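PDB 6T3T: 4-hydroxy-tetrahydrodipicolinate synthase from Methylacidiphilum fumariolicum SolV, which probably catalyses the condensation of pyruvate with aspartate-beta-semialdehyde to 4-hydroxy-tetrahydrodipicolinate, a step of lysine biosynthesis through the diaminopimelate pathway. Local coordinates for residues E55-V60 against I86-E91. Sequence-based numbering, arbitrary orientation.
Sequences EHIELV and IHLTKE
L88 and E91 meet H56 and I57 where two neighbouring helices pack on the outside of the (βα)8 TIM barrel. One methyl of L88, CD2, makes two of the three close approaches. L88 CD2 sits over a face of the H56 imidazole in a CH-pi contact, 4.2 Å from the ring centroid and 14° off the normal. It is displaced toward the rim, and the distance from L88 CD2 to H56 CD2 is 4.1 Å. I57 CD1 lies 4.2 Å from the same methyl carbon, L88 CD2. I57 CD1 also lies 3.9 Å from E91 CB, so the glutamate joins the apolar layer through the base of its side chain. A bend at chi2 of I57 turns CD1 to where it meets both atoms, which lie in roughly perpendicular directions from it.

The two helices, 53-67 and 82-95, have local axes that run in the same general direction, 31° apart, and approach to 11.1 Å. At that spacing side chains bridge the gap, with Y53, earlier on the first helix, also touching L88 and E91. Strand 72-76 belongs to the link between these helices and helps to position H56. The H56 ring owes its place to CG standing anti to the backbone N (chi1 -163°), and its rotation is probably fixed by a hydrogen bond between H56 NE2, next to the touched CD2 in the ring, and the carbonyl O of G76 at the strand's end.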
# COMPACT_ATOMS: atom_id res chain seq x y z
N GLU A 55 13.00 -32.01 14.26
CA GLU A 55 13.01 -32.08 12.81
C GLU A 55 13.87 -30.96 12.22
O GLU A 55 14.64 -31.20 11.28
CB GLU A 55 11.60 -32.02 12.25
CG GLU A 55 10.92 -33.35 12.23
CD GLU A 55 9.46 -33.25 11.91
OE1 GLU A 55 8.83 -32.26 12.32
OE2 GLU A 55 8.95 -34.14 11.22
N HIS A 56 13.78 -29.74 12.77
CA HIS A 56 14.61 -28.62 12.33
C HIS A 56 16.10 -28.96 12.43
O HIS A 56 16.88 -28.72 11.51
CB HIS A 56 14.31 -27.38 13.17
CG HIS A 56 14.80 -26.09 12.58
ND1 HIS A 56 13.96 -25.04 12.29
CD2 HIS A 56 16.05 -25.67 12.24
CE1 HIS A 56 14.66 -24.03 11.80
NE2 HIS A 56 15.93 -24.39 11.75
N ILE A 57 16.50 -29.52 13.57
CA ILE A 57 17.89 -29.89 13.77
C ILE A 57 18.28 -31.02 12.83
O ILE A 57 19.36 -30.99 12.23
CB ILE A 57 18.13 -30.29 15.25
CG1 ILE A 57 17.77 -29.12 16.17
CG2 ILE A 57 19.57 -30.71 15.47
CD1 ILE A 57 18.34 -27.81 15.72
N GLU A 58 17.39 -32.00 12.64
CA GLU A 58 17.71 -33.16 11.82
C GLU A 58 17.87 -32.82 10.34
O GLU A 58 18.73 -33.39 9.65
CB GLU A 58 16.65 -34.24 11.98
CG GLU A 58 17.03 -35.57 11.34
CD GLU A 58 18.28 -36.19 11.98
OE1 GLU A 58 18.61 -35.87 13.15
OE2 GLU A 58 18.94 -37.02 11.30
N LEU A 59 17.04 -31.92 9.81
CA LEU A 59 17.19 -31.54 8.40
C LEU A 59 18.53 -30.86 8.17
O LEU A 59 19.22 -31.14 7.18
CB LEU A 59 16.05 -30.62 7.97
CG LEU A 59 14.81 -31.28 7.36
CD1 LEU A 59 13.59 -30.41 7.57
CD2 LEU A 59 14.99 -31.58 5.85
N VAL A 60 18.95 -30.02 9.13
CA VAL A 60 20.24 -29.36 8.97
C VAL A 60 21.38 -30.37 9.07
O VAL A 60 22.34 -30.34 8.29
CB VAL A 60 20.40 -28.24 10.00
CG1 VAL A 60 21.83 -27.63 9.92
CG2 VAL A 60 19.34 -27.22 9.75
N ILE A 86 19.24 -17.56 18.86
CA ILE A 86 20.57 -17.86 19.39
C ILE A 86 20.73 -19.36 19.57
O ILE A 86 21.73 -19.96 19.13
CB ILE A 86 20.79 -17.10 20.71
CG1 ILE A 86 21.06 -15.62 20.43
CG2 ILE A 86 21.90 -17.77 21.56
CD1 ILE A 86 21.04 -14.76 21.71
N HIS A 87 19.73 -20.01 20.15
CA HIS A 87 19.82 -21.45 20.39
C HIS A 87 19.91 -22.21 19.08
O HIS A 87 20.79 -23.06 18.92
CB HIS A 87 18.61 -21.92 21.22
CG HIS A 87 18.61 -23.39 21.49
ND1 HIS A 87 19.49 -24.00 22.36
CD2 HIS A 87 17.82 -24.39 21.01
CE1 HIS A 87 19.26 -25.29 22.40
NE2 HIS A 87 18.25 -25.56 21.59
N LEU A 88 19.04 -21.88 18.12
CA LEU A 88 19.09 -22.50 16.80
C LEU A 88 20.43 -22.26 16.12
O LEU A 88 21.00 -23.17 15.51
CB LEU A 88 17.96 -21.95 15.90
CG LEU A 88 16.57 -22.51 16.19
CD1 LEU A 88 15.46 -21.76 15.40
CD2 LEU A 88 16.56 -24.03 15.94
N THR A 89 20.95 -21.04 16.22
CA THR A 89 22.23 -20.78 15.57
C THR A 89 23.35 -21.58 16.21
O THR A 89 24.22 -22.13 15.51
CB THR A 89 22.55 -19.29 15.60
OG1 THR A 89 21.51 -18.58 14.92
CG2 THR A 89 23.90 -19.02 14.92
N LYS A 90 23.35 -21.70 17.53
CA LYS A 90 24.41 -22.47 18.17
C LYS A 90 24.31 -23.93 17.79
O LYS A 90 25.33 -24.59 17.55
CB LYS A 90 24.34 -22.28 19.67
CG LYS A 90 24.94 -20.94 20.10
CD LYS A 90 24.44 -20.51 21.47
CE LYS A 90 25.22 -19.34 21.99
NZ LYS A 90 25.80 -19.67 23.33
N GLU A 91 23.09 -24.45 17.67
CA GLU A 91 22.95 -25.83 17.24
C GLU A 91 23.49 -26.04 15.84
O GLU A 91 24.16 -27.05 15.57
CB GLU A 91 21.50 -26.28 17.34
CG GLU A 91 21.02 -26.35 18.77
CD GLU A 91 21.86 -27.31 19.61
OE1 GLU A 91 22.15 -28.43 19.12
OE2 GLU A 91 22.23 -26.95 20.76